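Local atomic coordinates of probable outer membrane protein (Pseudomonas aeruginosa, PDB entry 3DWO), a protein that probably carries long-chain fatty acids and other hydrophobic compounds across the outer membrane, as a beta-barrel channel of the OmpP1/FadL family. Residues 268-280 and 317-329. Numbering follows the deposited sequence.
With C8E ((hydroxyethyloxy)tri(ethyloxy)octane), chain D; C8E ((hydroxyethyloxy)tri(ethyloxy)octane), chain C; SO4 (sulfate ion), chain B.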
ATOM      1  N   PRO A 268      33.624  -4.687  -3.255  1.00 25.66           N
ATOM      2  CA  PRO A 268      34.156  -3.619  -4.109  1.00 26.17           C
ATOM      3  C   PRO A 268      33.004  -2.880  -4.775  1.00 25.79           C
ATOM      4  O   PRO A 268      32.038  -3.502  -5.210  1.00 25.87           O
ATOM      5  CB  PRO A 268      35.024  -4.380  -5.110  1.00 27.81           C
ATOM      6  CG  PRO A 268      35.509  -5.562  -4.300  1.00 27.84           C
ATOM      7  CD  PRO A 268      34.241  -5.987  -3.583  1.00 27.07           C
ATOM      8  N   GLY A 269      33.103  -1.557  -4.841  1.00 26.10           N
ATOM      9  CA  GLY A 269      32.041  -0.773  -5.448  1.00 26.96           C
ATOM     10  C   GLY A 269      31.031  -0.287  -4.422  1.00 28.03           C
ATOM     11  O   GLY A 269      30.129   0.494  -4.738  1.00 31.16           O
ATOM     12  N   LEU A 270      31.173  -0.755  -3.189  1.00 26.65           N
ATOM     13  CA  LEU A 270      30.269  -0.356  -2.127  1.00 26.14           C
ATOM     14  C   LEU A 270      30.867   0.789  -1.319  1.00 27.43           C
ATOM     15  O   LEU A 270      32.018   0.721  -0.877  1.00 26.83           O
ATOM     16  CB  LEU A 270      29.973  -1.541  -1.196  1.00 23.60           C
ATOM     17  CG  LEU A 270      29.178  -1.230   0.082  1.00 22.51           C
ATOM     18  CD1 LEU A 270      27.818  -0.643  -0.283  1.00 21.72           C
ATOM     19  CD2 LEU A 270      29.000  -2.499   0.908  1.00 20.28           C
ATOM     20  N   ASP A 271      30.084   1.846  -1.144  1.00 27.24           N
ATOM     21  CA  ASP A 271      30.524   2.990  -0.352  1.00 29.66           C
ATOM     22  C   ASP A 271      29.550   3.192   0.804  1.00 27.78           C
ATOM     23  O   ASP A 271      28.668   4.051   0.747  1.00 28.97           O
ATOM     24  CB  ASP A 271      30.583   4.264  -1.199  1.00 32.47           C
ATOM     25  CG  ASP A 271      30.731   5.518  -0.344  1.00 40.42           C
ATOM     26  OD1 ASP A 271      31.655   5.565   0.502  1.00 42.08           O
ATOM     27  OD2 ASP A 271      29.918   6.455  -0.514  1.00 44.88           O
ATOM     28  N   LEU A 272      29.713   2.395   1.854  1.00 25.61           N
ATOM     29  CA  LEU A 272      28.843   2.486   3.014  1.00 23.91           C
ATOM     30  C   LEU A 272      29.434   3.395   4.096  1.00 25.42           C
ATOM     31  O   LEU A 272      30.625   3.322   4.410  1.00 25.00           O
ATOM     32  CB  LEU A 272      28.594   1.089   3.587  1.00 22.00           C
ATOM     33  CG  LEU A 272      27.631   1.022   4.775  1.00 20.61           C
ATOM     34  CD1 LEU A 272      26.223   1.388   4.300  1.00 21.00           C
ATOM     35  CD2 LEU A 272      27.646  -0.375   5.379  1.00 21.05           C
ATOM     36  N   ARG A 273      28.589   4.246   4.668  1.00 25.35           N
ATOM     37  CA  ARG A 273      29.018   5.175   5.711  1.00 25.62           C
ATOM     38  C   ARG A 273      28.058   5.088   6.892  1.00 24.20           C
ATOM     39  O   ARG A 273      27.074   4.346   6.840  1.00 23.47           O
ATOM     40  CB  ARG A 273      29.037   6.600   5.155  1.00 26.92           C
ATOM     41  CG  ARG A 273      29.882   6.755   3.894  1.00 32.16           C
ATOM     42  CD  ARG A 273      29.682   8.126   3.264  1.00 37.81           C
ATOM     43  NE  ARG A 273      30.431   8.278   2.020  1.00 43.42           N
ATOM     44  CZ  ARG A 273      30.381   9.358   1.242  1.00 46.48           C
ATOM     45  NH1 ARG A 273      29.613  10.389   1.576  1.00 46.23           N
ATOM     46  NH2 ARG A 273      31.101   9.409   0.126  1.00 46.40           N
ATOM     47  N   MET A 274      28.333   5.839   7.954  1.00 21.84           N
ATOM     48  CA  MET A 274      27.457   5.808   9.118  1.00 22.80           C
ATOM     49  C   MET A 274      26.169   6.564   8.819  1.00 21.31           C
ATOM     50  O   MET A 274      25.176   6.418   9.527  1.00 22.78           O
ATOM     51  CB  MET A 274      28.159   6.408  10.348  1.00 21.10           C
ATOM     52  CG  MET A 274      29.257   5.520  10.924  1.00 20.46           C
ATOM     53  SD  MET A 274      28.685   3.821  11.274  1.00 25.97           S
ATOM     54  CE  MET A 274      27.809   4.076  12.819  1.00 21.24           C
ATOM     55  N   GLY A 275      26.198   7.357   7.755  1.00 19.54           N
ATOM     56  CA  GLY A 275      25.041   8.132   7.348  1.00 20.12           C
ATOM     57  C   GLY A 275      25.335   8.876   6.054  1.00 19.37           C
ATOM     58  O   GLY A 275      26.467   9.283   5.827  1.00 19.18           O
ATOM     59  N   ALA A 276      24.330   9.048   5.203  1.00 18.00           N
ATOM     60  CA  ALA A 276      24.524   9.748   3.939  1.00 19.57           C
ATOM     61  C   ALA A 276      23.178   9.994   3.279  1.00 19.21           C
ATOM     62  O   ALA A 276      22.161   9.475   3.727  1.00 17.86           O
ATOM     63  CB  ALA A 276      25.419   8.918   3.011  1.00 19.97           C
ATOM     64  N   SER A 277      23.168  10.793   2.219  1.00 19.66           N
ATOM     65  CA  SER A 277      21.927  11.072   1.504  1.00 20.52           C
ATOM     66  C   SER A 277      21.570   9.780   0.765  1.00 20.77           C
ATOM     67  O   SER A 277      22.427   8.909   0.599  1.00 18.91           O
ATOM     68  CB  SER A 277      22.133  12.227   0.523  1.00 21.15           C
ATOM     69  OG  SER A 277      23.145  11.910  -0.409  1.00 23.87           O
ATOM     70  N   ALA A 278      20.323   9.646   0.320  1.00 20.99           N
ATOM     71  CA  ALA A 278      19.914   8.415  -0.348  1.00 21.08           C
ATOM     72  C   ALA A 278      18.670   8.565  -1.209  1.00 20.89           C
ATOM     73  O   ALA A 278      17.945   9.550  -1.110  1.00 21.29           O
ATOM     74  CB  ALA A 278      19.669   7.339   0.703  1.00 20.26           C
ATOM     75  N   SER A 279      18.423   7.563  -2.044  1.00 20.06           N
ATOM     76  CA  SER A 279      17.243   7.553  -2.902  1.00 21.52           C
ATOM     77  C   SER A 279      16.790   6.112  -3.124  1.00 20.44           C
ATOM     78  O   SER A 279      17.543   5.169  -2.878  1.00 20.20           O
ATOM     79  CB  SER A 279      17.541   8.210  -4.255  1.00 20.10           C
ATOM     80  OG  SER A 279      18.428   7.414  -5.019  1.00 22.31           O
ATOM     81  N   ALA A 280      15.556   5.953  -3.586  1.00 19.69           N
ATOM     82  CA  ALA A 280      14.995   4.646  -3.858  1.00 19.54           C
ATOM     83  C   ALA A 280      13.733   4.837  -4.685  1.00 21.07           C
ATOM     84  O   ALA A 280      12.820   5.550  -4.267  1.00 22.01           O
ATOM     85  CB  ALA A 280      14.666   3.926  -2.543  1.00 20.71           C
ATOM     86  N   LEU A 317      13.653  -3.291  -4.916  1.00 25.31           N
ATOM     87  CA  LEU A 317      13.741  -2.119  -4.054  1.00 25.08           C
ATOM     88  C   LEU A 317      15.234  -1.869  -3.994  1.00 23.85           C
ATOM     89  O   LEU A 317      15.979  -2.668  -3.424  1.00 21.66           O
ATOM     90  CB  LEU A 317      13.220  -2.421  -2.644  1.00 25.43           C
ATOM     91  CG  LEU A 317      12.300  -1.404  -1.950  1.00 28.76           C
ATOM     92  CD1 LEU A 317      12.406  -1.598  -0.444  1.00 28.13           C
ATOM     93  CD2 LEU A 317      12.666   0.019  -2.317  1.00 28.20           C
ATOM     94  N   THR A 318      15.685  -0.771  -4.582  1.00 23.11           N
ATOM     95  CA  THR A 318      17.102  -0.497  -4.578  1.00 22.51           C
ATOM     96  C   THR A 318      17.480   0.773  -3.846  1.00 22.69           C
ATOM     97  O   THR A 318      17.068   1.873  -4.221  1.00 23.65           O
ATOM     98  CB  THR A 318      17.642  -0.413  -6.005  1.00 23.48           C
ATOM     99  OG1 THR A 318      17.257  -1.588  -6.721  1.00 24.28           O
ATOM    100  CG2 THR A 318      19.160  -0.314  -5.992  1.00 21.32           C
ATOM    101  N   LEU A 319      18.274   0.617  -2.793  1.00 23.14           N
ATOM    102  CA  LEU A 319      18.732   1.770  -2.041  1.00 21.30           C
ATOM    103  C   LEU A 319      19.976   2.267  -2.742  1.00 20.65           C
ATOM    104  O   LEU A 319      20.895   1.497  -3.008  1.00 21.60           O
ATOM    105  CB  LEU A 319      19.081   1.398  -0.602  1.00 21.84           C
ATOM    106  CG  LEU A 319      19.834   2.515   0.132  1.00 21.61           C
ATOM    107  CD1 LEU A 319      18.951   3.757   0.228  1.00 20.87           C
ATOM    108  CD2 LEU A 319      20.259   2.041   1.511  1.00 20.58           C
ATOM    109  N   LYS A 320      19.990   3.552  -3.062  1.00 20.29           N
ATOM    110  CA  LYS A 320      21.135   4.153  -3.713  1.00 21.39           C
ATOM    111  C   LYS A 320      21.611   5.323  -2.872  1.00 21.18           C
ATOM    112  O   LYS A 320      20.850   5.892  -2.087  1.00 21.32           O
ATOM    113  CB  LYS A 320      20.769   4.630  -5.123  1.00 22.52           C
ATOM    114  CG  LYS A 320      20.473   3.502  -6.106  1.00 24.63           C
ATOM    115  CD  LYS A 320      20.275   4.045  -7.519  1.00 27.79           C
ATOM    116  CE  LYS A 320      19.969   2.929  -8.505  1.00 30.07           C
ATOM    117  NZ  LYS A 320      19.721   3.439  -9.886  1.00 30.76           N
ATOM    118  N   SER A 321      22.883   5.657  -3.023  1.00 22.18           N
ATOM    119  CA  SER A 321      23.491   6.765  -2.307  1.00 22.17           C
ATOM    120  C   SER A 321      24.463   7.405  -3.289  1.00 22.28           C
ATOM    121  O   SER A 321      25.388   6.747  -3.763  1.00 22.38           O
ATOM    122  CB  SER A 321      24.237   6.251  -1.081  1.00 21.94           C
ATOM    123  OG  SER A 321      24.768   7.324  -0.327  1.00 20.28           O
ATOM    124  N   HIS A 322      24.234   8.675  -3.610  1.00 22.17           N
ATOM    125  CA  HIS A 322      25.080   9.400  -4.556  1.00 23.75           C
ATOM    126  C   HIS A 322      25.084   8.688  -5.910  1.00 23.66           C
ATOM    127  O   HIS A 322      26.132   8.539  -6.543  1.00 23.31           O
ATOM    128  CB  HIS A 322      26.511   9.506  -4.020  1.00 24.31           C
ATOM    129  CG  HIS A 322      26.603  10.180  -2.689  1.00 24.77           C
ATOM    130  ND1 HIS A 322      27.061   9.538  -1.560  1.00 27.60           N
ATOM    131  CD2 HIS A 322      26.264  11.431  -2.299  1.00 25.33           C
ATOM    132  CE1 HIS A 322      26.999  10.364  -0.530  1.00 27.94           C
ATOM    133  NE2 HIS A 322      26.519  11.520  -0.951  1.00 26.37           N
ATOM    134  N   GLY A 323      23.902   8.242  -6.334  1.00 22.86           N
ATOM    135  CA  GLY A 323      23.772   7.556  -7.607  1.00 23.81           C
ATOM    136  C   GLY A 323      24.247   6.113  -7.629  1.00 23.82           C
ATOM    137  O   GLY A 323      23.995   5.402  -8.598  1.00 26.00           O
ATOM    138  N   ASN A 324      24.931   5.672  -6.574  1.00 22.07           N
ATOM    139  CA  ASN A 324      25.437   4.306  -6.514  1.00 19.67           C
ATOM    140  C   ASN A 324      24.604   3.411  -5.615  1.00 19.85           C
ATOM    141  O   ASN A 324      24.101   3.839  -4.568  1.00 16.63           O
ATOM    142  CB  ASN A 324      26.895   4.299  -6.038  1.00 20.12           C
ATOM    143  CG  ASN A 324      27.876   4.614  -7.159  1.00 24.17           C
ATOM    144  OD1 ASN A 324      27.484   5.068  -8.239  1.00 25.54           O
ATOM    145  ND2 ASN A 324      29.157   4.375  -6.909  1.00 21.93           N
ATOM    146  N   THR A 325      24.472   2.156  -6.027  1.00 18.58           N
ATOM    147  CA  THR A 325      23.695   1.181  -5.271  1.00 19.67           C
ATOM    148  C   THR A 325      24.352   0.751  -3.968  1.00 19.02           C
ATOM    149  O   THR A 325      25.532   0.412  -3.930  1.00 19.84           O
ATOM    150  CB  THR A 325      23.415  -0.080  -6.130  1.00 21.02           C
ATOM    151  OG1 THR A 325      22.477   0.254  -7.162  1.00 25.66           O
ATOM    152  CG2 THR A 325      22.841  -1.215  -5.276  1.00 20.80           C
ATOM    153  N   ILE A 326      23.583   0.791  -2.888  1.00 19.69           N
ATOM    154  CA  ILE A 326      24.081   0.344  -1.596  1.00 20.07           C
ATOM    155  C   ILE A 326      23.671  -1.126  -1.544  1.00 19.69           C
ATOM    156  O   ILE A 326      24.495  -2.003  -1.282  1.00 20.01           O
ATOM    157  CB  ILE A 326      23.433   1.119  -0.436  1.00 20.42           C
ATOM    158  CG1 ILE A 326      23.945   2.564  -0.429  1.00 22.77           C
ATOM    159  CG2 ILE A 326      23.751   0.442   0.883  1.00 20.16           C
ATOM    160  CD1 ILE A 326      25.440   2.681  -0.301  1.00 23.50           C
ATOM    161  N   VAL A 327      22.391  -1.383  -1.807  1.00 17.76           N
ATOM    162  CA  VAL A 327      21.865  -2.740  -1.847  1.00 18.17           C
ATOM    163  C   VAL A 327      20.599  -2.762  -2.695  1.00 20.10           C
ATOM    164  O   VAL A 327      19.795  -1.825  -2.660  1.00 19.85           O
ATOM    165  CB  VAL A 327      21.538  -3.305  -0.427  1.00 19.62           C
ATOM    166  CG1 VAL A 327      20.424  -2.504   0.231  1.00 17.40           C
ATOM    167  CG2 VAL A 327      21.134  -4.776  -0.539  1.00 18.17           C
ATOM    168  N   SER A 328      20.445  -3.823  -3.483  1.00 20.26           N
ATOM    169  CA  SER A 328      19.269  -3.988  -4.327  1.00 21.06           C
ATOM    170  C   SER A 328      18.563  -5.279  -3.904  1.00 21.23           C
ATOM    171  O   SER A 328      19.161  -6.350  -3.904  1.00 21.55           O
ATOM    172  CB  SER A 328      19.677  -4.068  -5.798  1.00 20.83           C
ATOM    173  OG  SER A 328      18.533  -4.027  -6.632  1.00 24.23           O
ATOM    174  N   ILE A 329      17.295  -5.165  -3.537  1.00 21.59           N
ATOM    175  CA  ILE A 329      16.512  -6.311  -3.093  1.00 23.23           C
ATOM    176  C   ILE A 329      15.421  -6.659  -4.111  1.00 23.58           C
ATOM    177  O   ILE A 329      14.509  -5.871  -4.363  1.00 22.85           O
ATOM    178  CB  ILE A 329      15.861  -6.011  -1.718  1.00 22.54           C
ATOM    179  CG1 ILE A 329      16.950  -5.626  -0.717  1.00 24.55           C
ATOM    180  CG2 ILE A 329      15.086  -7.232  -1.214  1.00 24.10           C
ATOM    181  CD1 ILE A 329      16.422  -5.156   0.625  1.00 27.00           C
TER
HETATM  182  C1  C8E D 454       6.907  -8.259  -0.148  1.00 50.18           C
HETATM  183  C2  C8E D 454       7.640  -7.156   0.463  1.00 50.76           C
HETATM  184  C3  C8E D 454       7.802  -5.974  -0.372  1.00 49.31           C
HETATM  185  C4  C8E D 454       8.461  -4.965   0.441  1.00 50.82           C
HETATM  186  C5  C8E D 454       8.207  -3.629  -0.154  1.00 50.43           C
HETATM  187  C6  C8E D 454       8.431  -2.590   0.833  1.00 51.12           C
HETATM  188  C7  C8E D 454       8.667  -1.457  -0.045  1.00 52.35           C
HETATM  189  C8  C8E D 454       8.022  -0.252   0.530  1.00 53.78           C
HETATM  190  O9  C8E D 454       8.616   1.023   0.727  1.00 51.56           O
HETATM  191  C10 C8E D 454       9.746   1.127   1.572  1.00 51.76           C
HETATM  192  C11 C8E D 454      10.129   2.574   1.561  1.00 49.18           C
HETATM  193  O12 C8E D 454      11.170   2.816   0.600  1.00 48.77           O
HETATM  194  C13 C8E D 454      12.467   3.203   1.149  1.00 46.07           C
HETATM  195  C14 C8E D 454      13.576   2.235   1.671  1.00 47.72           C
HETATM  196  O15 C8E D 454      15.000   2.137   1.370  1.00 48.48           O
HETATM  197  C16 C8E D 454      15.263   1.243   0.269  1.00 47.91           C
HETATM  198  C17 C8E D 454      15.510  -0.223   0.674  1.00 45.87           C
HETATM  199  O18 C8E D 454      15.828  -0.632   2.021  1.00 46.74           O
HETATM  200  C19 C8E D 454      17.254  -0.659   2.295  1.00 44.79           C
HETATM  201  C20 C8E D 454      18.008  -1.941   2.810  1.00 45.53           C
HETATM  202  O21 C8E D 454      18.193  -2.121   4.222  1.00 42.02           O
HETATM  203  C1  C8E C 453      22.855  -2.313   3.264  1.00 30.17           C
HETATM  204  C2  C8E C 453      24.073  -2.987   2.848  1.00 28.94           C
HETATM  205  C3  C8E C 453      25.028  -3.207   3.925  1.00 28.37           C
HETATM  206  C4  C8E C 453      26.236  -3.746   3.321  1.00 27.65           C
HETATM  207  C5  C8E C 453      27.138  -4.186   4.408  1.00 28.17           C
HETATM  208  C6  C8E C 453      28.297  -4.839   3.854  1.00 28.91           C
HETATM  209  C7  C8E C 453      29.130  -4.939   5.042  1.00 28.97           C
HETATM  210  C8  C8E C 453      30.410  -5.532   4.637  1.00 30.19           C
HETATM  211  O9  C8E C 453      31.512  -5.886   5.449  1.00 34.68           O
HETATM  212  C10 C8E C 453      32.165  -4.897   6.218  1.00 33.99           C
HETATM  213  C11 C8E C 453      33.276  -5.619   6.904  1.00 37.40           C
HETATM  214  O12 C8E C 453      33.109  -5.637   8.326  1.00 42.54           O
HETATM  215  C13 C8E C 453      34.038  -6.515   9.009  1.00 46.98           C
HETATM  216  C14 C8E C 453      34.159  -6.724  10.547  1.00 52.83           C
HETATM  217  O15 C8E C 453      33.325  -6.301  11.671  1.00 54.32           O
HETATM  218  C16 C8E C 453      33.753  -5.019  12.162  1.00 54.57           C
HETATM  219  C17 C8E C 453      34.817  -5.064  13.271  1.00 53.90           C
HETATM  220  O18 C8E C 453      35.781  -4.009  13.480  1.00 53.07           O
HETATM  221  C19 C8E C 453      37.007  -4.215  12.729  1.00 53.49           C
HETATM  222  C20 C8E C 453      38.048  -3.077  12.429  1.00 53.75           C
HETATM  223  O21 C8E C 453      38.963  -3.263  11.343  1.00 54.93           O
HETATM  224  S   SO4 B 452      16.986   5.531 -10.741  1.00 52.20           S
HETATM  225  O1  SO4 B 452      17.898   5.477 -11.900  1.00 54.71           O
HETATM  226  O2  SO4 B 452      16.391   4.197 -10.532  1.00 53.15           O
HETATM  227  O3  SO4 B 452      15.925   6.517 -11.018  1.00 52.20           O
HETATM  228  O4  SO4 B 452      17.730   5.926  -9.529  1.00 50.82           O
HETATM  229  O   HOH W   1      27.862   2.224  -2.729  1.00 22.49           O
HETATM  230  O   HOH W   2      26.731   6.364   1.269  1.00 21.99           O
HETATM  231  O   HOH W   3      27.590   4.987  -2.241  1.00 39.78           O
HETATM  232  O   HOH W   4      21.867  10.321  -2.700  1.00 23.85           O
HETATM  233  O   HOH W   5      25.921  12.447   2.215  1.00 32.75           O
HETATM  234  O   HOH W   6      21.016   8.565  -5.207  1.00 20.32           O
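H322 meets R273 and S277 where the hairpin 317-329 joins the segment 268-280; with I326 and S279 it is among the residues with the most surface buried here. H322 sits in the type I' turn S321-N324, and its ND1 lies over one face of the R273 guanidinium. The two side chains cross at about a right angle, NH1 of R273 coming 3.4 Å from CE1 of H322, with the two planes 43° apart. With R273 CG anti to the carbonyl carbon (chi1 -55°) and the chain extended to NE, the same group also meets D271 in a salt bridge, NE to OD2 3.2 Å. D271 and R273 thus form a charged pair beside the imidazole and may influence its protonation.

I326 packs against L270, D271 and L272. Its CD1 touches D271 O and lies 4.1 Å from L270 CD1, while its CG2 faces L272 CD1 and the tail of a detergent molecule (C8E), which also runs along CD2 of both leucines. Opposite L319 the second strand has a classic beta bulge at I326 and V327, and the chain turns a corner at I326.

S279 makes the single antiparallel hydrogen-bonded pair, with K320. K320 N and S279 N each bond to the other residue's carbonyl O, K320 N to S279 O at 2.9 Å. S279 OG rests 3.6 Å from K320 CB. Farther along, S321 OG, swung anti to its own nitrogen (chi1 -177°), donates to S277 O at 3.0 Å and accepts from a water shared with D271 O. A278 CB packs on L319 CD1, and a second detergent molecule lies against A280, L317 and L319.

The hairpin thus lies between strand 275-281, which pairs with strand 226-248, and the loop after strand 395-411, whose Q416 and R418 bond to S328 O and I326 O.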